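Local coordinates for protein fanconi-associated nuclease 1 homolog (Pseudomonas aeruginosa, PDB 5Y7Q) that is a bacterial FAN1-family nuclease homologue, combining HTH, SAP and VRR-NUC regions and modelled here with bound nucleic acid, at residues G400-I411 and R523-P534. Numbering follows the deposited sequence.
Sequences GCAVHYVENGLI and RAGLPDLIQFWP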
ATOM      1  N   GLY A 400      -6.566  21.409 -33.457  1.00 96.25           N
ATOM      2  CA  GLY A 400      -7.784  21.731 -32.753  1.00 86.14           C
ATOM      3  C   GLY A 400      -8.153  20.779 -31.633  1.00 83.36           C
ATOM      4  O   GLY A 400      -8.914  21.160 -30.739  1.00 86.49           O
ATOM      5  N   CYS A 401      -7.629  19.560 -31.640  1.00 75.96           N
ATOM      6  CA  CYS A 401      -8.014  18.553 -30.664  1.00 69.25           C
ATOM      7  C   CYS A 401      -6.788  18.116 -29.881  1.00 71.75           C
ATOM      8  O   CYS A 401      -5.762  17.773 -30.475  1.00 90.28           O
ATOM      9  CB  CYS A 401      -8.659  17.352 -31.346  1.00 67.04           C
ATOM     10  SG  CYS A 401      -9.517  16.257 -30.215  1.00 72.99           S
ATOM     11  N   ALA A 402      -6.889  18.138 -28.557  1.00 64.63           N
ATOM     12  CA  ALA A 402      -5.793  17.742 -27.675  1.00 64.42           C
ATOM     13  C   ALA A 402      -6.228  16.536 -26.864  1.00 60.97           C
ATOM     14  O   ALA A 402      -7.276  16.568 -26.220  1.00 68.15           O
ATOM     15  CB  ALA A 402      -5.396  18.871 -26.727  1.00 60.34           C
ATOM     16  N   VAL A 403      -5.445  15.470 -26.897  1.00 58.26           N
ATOM     17  CA  VAL A 403      -5.847  14.218 -26.266  1.00 55.87           C
ATOM     18  C   VAL A 403      -4.802  13.833 -25.230  1.00 54.05           C
ATOM     19  O   VAL A 403      -3.600  13.834 -25.519  1.00 53.34           O
ATOM     20  CB  VAL A 403      -6.041  13.100 -27.304  1.00 51.47           C
ATOM     21  CG1 VAL A 403      -6.669  11.898 -26.668  1.00 47.67           C
ATOM     22  CG2 VAL A 403      -6.887  13.609 -28.437  1.00 56.10           C
ATOM     23  N   HIS A 404      -5.266  13.498 -24.034  1.00 56.81           N
ATOM     24  CA  HIS A 404      -4.403  13.172 -22.910  1.00 54.31           C
ATOM     25  C   HIS A 404      -4.752  11.807 -22.339  1.00 56.98           C
ATOM     26  O   HIS A 404      -5.930  11.446 -22.216  1.00 63.20           O
ATOM     27  CB  HIS A 404      -4.519  14.239 -21.845  1.00 49.35           C
ATOM     28  CG  HIS A 404      -4.146  15.597 -22.341  1.00 55.25           C
ATOM     29  ND1 HIS A 404      -2.843  16.052 -22.366  1.00 62.33           N
ATOM     30  CD2 HIS A 404      -4.901  16.594 -22.856  1.00 50.86           C
ATOM     31  CE1 HIS A 404      -2.815  17.277 -22.862  1.00 59.02           C
ATOM     32  NE2 HIS A 404      -4.050  17.628 -23.162  1.00 55.60           N
ATOM     33  N   TYR A 405      -3.710  11.054 -22.007  1.00 62.85           N
ATOM     34  CA  TYR A 405      -3.834   9.764 -21.346  1.00 55.46           C
ATOM     35  C   TYR A 405      -3.693  10.033 -19.851  1.00 59.68           C
ATOM     36  O   TYR A 405      -2.587  10.286 -19.360  1.00 69.87           O
ATOM     37  CB  TYR A 405      -2.758   8.822 -21.878  1.00 50.67           C
ATOM     38  CG  TYR A 405      -2.874   7.379 -21.457  1.00 57.13           C
ATOM     39  CD1 TYR A 405      -1.950   6.438 -21.883  1.00 58.51           C
ATOM     40  CD2 TYR A 405      -3.914   6.953 -20.650  1.00 68.45           C
ATOM     41  CE1 TYR A 405      -2.052   5.117 -21.498  1.00 70.79           C
ATOM     42  CE2 TYR A 405      -4.024   5.638 -20.261  1.00 76.26           C
ATOM     43  CZ  TYR A 405      -3.091   4.720 -20.682  1.00 79.84           C
ATOM     44  OH  TYR A 405      -3.219   3.403 -20.281  1.00 83.21           O
ATOM     45  N   VAL A 406      -4.804   9.938 -19.127  1.00 51.38           N
ATOM     46  CA  VAL A 406      -4.901  10.450 -17.763  1.00 46.31           C
ATOM     47  C   VAL A 406      -5.441   9.406 -16.791  1.00 59.07           C
ATOM     48  O   VAL A 406      -4.897   9.257 -15.700  1.00 65.81           O
ATOM     49  CB  VAL A 406      -5.747  11.726 -17.729  1.00 50.85           C
ATOM     50  CG1 VAL A 406      -4.938  12.842 -18.288  1.00 54.39           C
ATOM     51  CG2 VAL A 406      -7.025  11.519 -18.514  1.00 38.78           C
ATOM     52  N   GLU A 407      -6.606   8.831 -17.083  1.00 65.79           N
ATOM     53  CA  GLU A 407      -7.167   7.667 -16.382  1.00 72.37           C
ATOM     54  C   GLU A 407      -7.267   7.895 -14.873  1.00 71.21           C
ATOM     55  O   GLU A 407      -6.534   7.335 -14.067  1.00 88.18           O
ATOM     56  CB  GLU A 407      -6.404   6.370 -16.701  1.00 78.40           C
ATOM     57  CG  GLU A 407      -4.952   6.247 -16.280  1.00 87.11           C
ATOM     58  CD  GLU A 407      -4.398   4.845 -16.507  1.00104.23           C
ATOM     59  OE1 GLU A 407      -5.211   3.895 -16.620  1.00100.06           O
ATOM     60  OE2 GLU A 407      -3.154   4.701 -16.584  1.00117.61           O
ATOM     61  N   ASN A 408      -8.230   8.729 -14.517  1.00 66.98           N
ATOM     62  CA  ASN A 408      -8.597   9.103 -13.148  1.00 73.05           C
ATOM     63  C   ASN A 408      -7.526   9.938 -12.444  1.00 62.43           C
ATOM     64  O   ASN A 408      -7.792  10.447 -11.361  1.00 61.15           O
ATOM     65  CB  ASN A 408      -9.039   7.907 -12.270  1.00 71.78           C
ATOM     66  CG  ASN A 408      -7.896   7.077 -11.731  1.00 86.27           C
ATOM     67  OD1 ASN A 408      -7.030   7.578 -11.019  1.00 87.13           O
ATOM     68  ND2 ASN A 408      -7.920   5.770 -12.025  1.00 93.72           N
ATOM     69  N   GLY A 409      -6.375  10.188 -13.065  1.00 53.13           N
ATOM     70  CA  GLY A 409      -5.421  11.100 -12.466  1.00 51.20           C
ATOM     71  C   GLY A 409      -5.773  12.570 -12.592  1.00 50.50           C
ATOM     72  O   GLY A 409      -5.420  13.374 -11.718  1.00 49.50           O
ATOM     73  N   LEU A 410      -6.445  12.962 -13.673  1.00 56.71           N
ATOM     74  CA  LEU A 410      -6.791  14.375 -13.814  1.00 55.29           C
ATOM     75  C   LEU A 410      -7.922  14.764 -12.868  1.00 60.96           C
ATOM     76  O   LEU A 410      -7.819  15.758 -12.136  1.00 58.81           O
ATOM     77  CB  LEU A 410      -7.160  14.695 -15.253  1.00 47.25           C
ATOM     78  CG  LEU A 410      -7.871  16.044 -15.313  1.00 50.08           C
ATOM     79  CD1 LEU A 410      -6.883  17.179 -15.063  1.00 47.29           C
ATOM     80  CD2 LEU A 410      -8.616  16.205 -16.630  1.00 45.47           C
ATOM     81  N   ILE A 411      -8.996  13.976 -12.840  1.00 59.70           N
ATOM     82  CA  ILE A 411     -10.125  14.322 -11.985  1.00 54.76           C
ATOM     83  C   ILE A 411      -9.755  14.216 -10.508  1.00 55.88           C
ATOM     84  O   ILE A 411     -10.093  15.106  -9.713  1.00 64.03           O
ATOM     85  CB  ILE A 411     -11.331  13.452 -12.349  1.00 48.91           C
ATOM     86  CG1 ILE A 411     -11.771  13.849 -13.741  1.00 56.89           C
ATOM     87  CG2 ILE A 411     -12.451  13.640 -11.357  1.00 43.58           C
ATOM     88  CD1 ILE A 411     -12.925  13.071 -14.254  1.00 61.53           C
ATOM     89  N   ARG A 523     -11.944   5.799  -6.491  1.00 67.11           N
ATOM     90  CA  ARG A 523     -10.851   6.602  -7.017  1.00 59.66           C
ATOM     91  C   ARG A 523     -10.296   6.054  -8.315  1.00 63.07           C
ATOM     92  O   ARG A 523      -9.547   6.769  -8.983  1.00 77.65           O
ATOM     93  CB  ARG A 523      -9.735   6.730  -5.990  1.00 62.32           C
ATOM     94  CG  ARG A 523      -9.258   5.421  -5.435  1.00 63.57           C
ATOM     95  CD  ARG A 523      -8.540   5.658  -4.149  1.00 70.83           C
ATOM     96  NE  ARG A 523      -7.440   6.605  -4.305  1.00 77.86           N
ATOM     97  CZ  ARG A 523      -6.593   6.918  -3.328  1.00 78.95           C
ATOM     98  NH1 ARG A 523      -6.717   6.353  -2.116  1.00 72.09           N
ATOM     99  NH2 ARG A 523      -5.627   7.797  -3.564  1.00 73.77           N
ATOM    100  N   ALA A 524     -10.665   4.834  -8.704  1.00 64.77           N
ATOM    101  CA  ALA A 524     -10.200   4.208  -9.936  1.00 66.96           C
ATOM    102  C   ALA A 524     -11.365   3.895 -10.873  1.00 69.96           C
ATOM    103  O   ALA A 524     -12.527   3.832 -10.459  1.00 69.43           O
ATOM    104  CB  ALA A 524      -9.436   2.919  -9.647  1.00 53.37           C
ATOM    105  N   GLY A 525     -11.036   3.696 -12.148  1.00 65.88           N
ATOM    106  CA  GLY A 525     -12.017   3.294 -13.146  1.00 80.09           C
ATOM    107  C   GLY A 525     -12.428   4.357 -14.151  1.00 81.69           C
ATOM    108  O   GLY A 525     -13.237   4.067 -15.040  1.00 86.18           O
ATOM    109  N   LEU A 526     -11.896   5.564 -14.050  1.00 75.68           N
ATOM    110  CA  LEU A 526     -12.239   6.604 -14.996  1.00 66.98           C
ATOM    111  C   LEU A 526     -11.596   6.308 -16.352  1.00 69.12           C
ATOM    112  O   LEU A 526     -10.588   5.601 -16.427  1.00 74.53           O
ATOM    113  CB  LEU A 526     -11.786   7.967 -14.477  1.00 63.27           C
ATOM    114  CG  LEU A 526     -12.570   8.594 -13.316  1.00 64.14           C
ATOM    115  CD1 LEU A 526     -12.523   7.765 -12.033  1.00 73.55           C
ATOM    116  CD2 LEU A 526     -12.053   9.965 -13.026  1.00 57.82           C
ATOM    117  N   PRO A 527     -12.170   6.832 -17.438  1.00 61.63           N
ATOM    118  CA  PRO A 527     -11.695   6.487 -18.781  1.00 57.70           C
ATOM    119  C   PRO A 527     -10.221   6.791 -19.014  1.00 54.52           C
ATOM    120  O   PRO A 527      -9.664   7.741 -18.468  1.00 61.93           O
ATOM    121  CB  PRO A 527     -12.580   7.351 -19.681  1.00 61.41           C
ATOM    122  CG  PRO A 527     -13.845   7.439 -18.919  1.00 60.66           C
ATOM    123  CD  PRO A 527     -13.414   7.615 -17.502  1.00 61.09           C
ATOM    124  N   ASP A 528      -9.605   5.981 -19.880  1.00 54.22           N
ATOM    125  CA  ASP A 528      -8.182   6.133 -20.180  1.00 52.41           C
ATOM    126  C   ASP A 528      -7.866   7.548 -20.615  1.00 55.87           C
ATOM    127  O   ASP A 528      -6.930   8.172 -20.099  1.00 61.19           O
ATOM    128  CB  ASP A 528      -7.745   5.155 -21.278  1.00 53.86           C
ATOM    129  CG  ASP A 528      -7.912   3.689 -20.887  1.00 72.87           C
ATOM    130  OD1 ASP A 528      -7.513   3.288 -19.761  1.00 80.12           O
ATOM    131  OD2 ASP A 528      -8.427   2.921 -21.732  1.00 81.41           O
ATOM    132  N   LEU A 529      -8.642   8.075 -21.559  1.00 51.11           N
ATOM    133  CA  LEU A 529      -8.271   9.288 -22.260  1.00 54.35           C
ATOM    134  C   LEU A 529      -9.288  10.387 -22.011  1.00 61.19           C
ATOM    135  O   LEU A 529     -10.452  10.150 -21.666  1.00 71.62           O
ATOM    136  CB  LEU A 529      -8.159   9.069 -23.772  1.00 44.36           C
ATOM    137  CG  LEU A 529      -7.264   7.982 -24.343  1.00 55.36           C
ATOM    138  CD1 LEU A 529      -7.353   8.050 -25.856  1.00 60.46           C
ATOM    139  CD2 LEU A 529      -5.834   8.118 -23.901  1.00 44.71           C
ATOM    140  N   ILE A 530      -8.831  11.602 -22.237  1.00 46.65           N
ATOM    141  CA  ILE A 530      -9.713  12.747 -22.261  1.00 49.76           C
ATOM    142  C   ILE A 530      -9.263  13.667 -23.406  1.00 51.46           C
ATOM    143  O   ILE A 530      -8.067  13.928 -23.582  1.00 51.54           O
ATOM    144  CB  ILE A 530      -9.707  13.448 -20.887  1.00 55.33           C
ATOM    145  CG1 ILE A 530     -10.782  14.558 -20.850  1.00 63.76           C
ATOM    146  CG2 ILE A 530      -8.259  13.928 -20.530  1.00 45.85           C
ATOM    147  CD1 ILE A 530     -11.178  15.066 -19.443  1.00 44.37           C
ATOM    148  N   GLN A 531     -10.201  14.120 -24.222  1.00 47.76           N
ATOM    149  CA  GLN A 531      -9.844  15.015 -25.305  1.00 55.26           C
ATOM    150  C   GLN A 531     -10.582  16.337 -25.146  1.00 61.23           C
ATOM    151  O   GLN A 531     -11.740  16.380 -24.708  1.00 64.22           O
ATOM    152  CB  GLN A 531     -10.098  14.401 -26.697  1.00 55.40           C
ATOM    153  CG  GLN A 531     -11.161  13.340 -26.807  1.00 60.20           C
ATOM    154  CD  GLN A 531     -11.588  13.133 -28.261  1.00 73.69           C
ATOM    155  OE1 GLN A 531     -10.948  13.651 -29.185  1.00 80.62           O
ATOM    156  NE2 GLN A 531     -12.676  12.395 -28.469  1.00 65.20           N
ATOM    157  N   PHE A 532      -9.872  17.410 -25.478  1.00 55.57           N
ATOM    158  CA  PHE A 532     -10.343  18.767 -25.333  1.00 62.80           C
ATOM    159  C   PHE A 532     -10.356  19.437 -26.695  1.00 70.18           C
ATOM    160  O   PHE A 532      -9.461  19.226 -27.528  1.00 78.54           O
ATOM    161  CB  PHE A 532      -9.460  19.571 -24.371  1.00 68.31           C
ATOM    162  CG  PHE A 532      -9.443  19.033 -22.962  1.00 67.33           C
ATOM    163  CD1 PHE A 532     -10.575  19.104 -22.160  1.00 70.93           C
ATOM    164  CD2 PHE A 532      -8.287  18.463 -22.434  1.00 54.88           C
ATOM    165  CE1 PHE A 532     -10.553  18.608 -20.866  1.00 67.26           C
ATOM    166  CE2 PHE A 532      -8.263  17.972 -21.149  1.00 47.71           C
ATOM    167  CZ  PHE A 532      -9.385  18.040 -20.364  1.00 57.93           C
ATOM    168  N   TRP A 533     -11.382  20.247 -26.901  1.00 62.11           N
ATOM    169  CA  TRP A 533     -11.467  21.163 -28.028  1.00 75.59           C
ATOM    170  C   TRP A 533     -11.521  22.537 -27.372  1.00 84.55           C
ATOM    171  O   TRP A 533     -12.607  23.002 -26.970  1.00 93.12           O
ATOM    172  CB  TRP A 533     -12.691  20.878 -28.891  1.00 77.94           C
ATOM    173  CG  TRP A 533     -12.735  19.519 -29.604  1.00 74.68           C
ATOM    174  CD1 TRP A 533     -12.295  19.242 -30.874  1.00 68.34           C
ATOM    175  CD2 TRP A 533     -13.304  18.291 -29.105  1.00 74.86           C
ATOM    176  NE1 TRP A 533     -12.544  17.925 -31.191  1.00 63.84           N
ATOM    177  CE2 TRP A 533     -13.169  17.319 -30.131  1.00 72.41           C
ATOM    178  CE3 TRP A 533     -13.903  17.915 -27.893  1.00 73.22           C
ATOM    179  CZ2 TRP A 533     -13.608  15.993 -29.976  1.00 68.77           C
ATOM    180  CZ3 TRP A 533     -14.340  16.592 -27.744  1.00 76.83           C
ATOM    181  CH2 TRP A 533     -14.190  15.652 -28.780  1.00 72.85           C
ATOM    182  N   PRO A 534     -10.361  23.164 -27.135  1.00 85.75           N
ATOM    183  CA  PRO A 534     -10.338  24.445 -26.401  1.00 83.50           C
ATOM    184  C   PRO A 534     -11.048  25.576 -27.100  1.00 87.42           C
ATOM    185  O   PRO A 534     -11.367  26.565 -26.433  1.00 84.49           O
ATOM    186  CB  PRO A 534      -8.838  24.750 -26.248  1.00 77.53           C
ATOM    187  CG  PRO A 534      -8.134  23.814 -27.181  1.00 84.34           C
ATOM    188  CD  PRO A 534      -9.010  22.592 -27.277  1.00 81.64           C
TER
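A402 and F532 exchange backbone hydrogen bonds, as do H404 and I530, joining two antiparallel strands at the border of a mixed five-stranded sheet, to which the VRR-NUC family segment contributes strand 529-533. Strand 402-405 is outermost in this chain. V406 N extends the ladder to D528 O (2.9 Å), just before helix 409-418.

The tight part packs against the start of that helix, where buried I530, V406, L410, L526 and I411 suit a water-free seam. In I530, CG1 lies anti to the backbone N (chi1 -173°), which carries CD1 to L410 CD2 at 4.0 Å. Its CG2 touches V406 CG2. L526 CD2 meets I411 CD1. On the same sheet face H404 crosses flat, apolar F532 at about a right angle, both covered by helix 493-502; H404 NE2 is hydrogen-bonded to Q498 OE1.

On the other face Y405 CB rests on L529 CD2 at 3.7 Å. Packing loosens toward solvent at G400, whose positive phi suits glycine, and at exposed E407, whose OE1 stays 3.9 Å from D528 OD1; D528 OD2 accepts a hydrogen bond from V544 N. C401, by contrast buried, sets its polarisable SG over W533, 4.0 Å from the five-membered ring centroid.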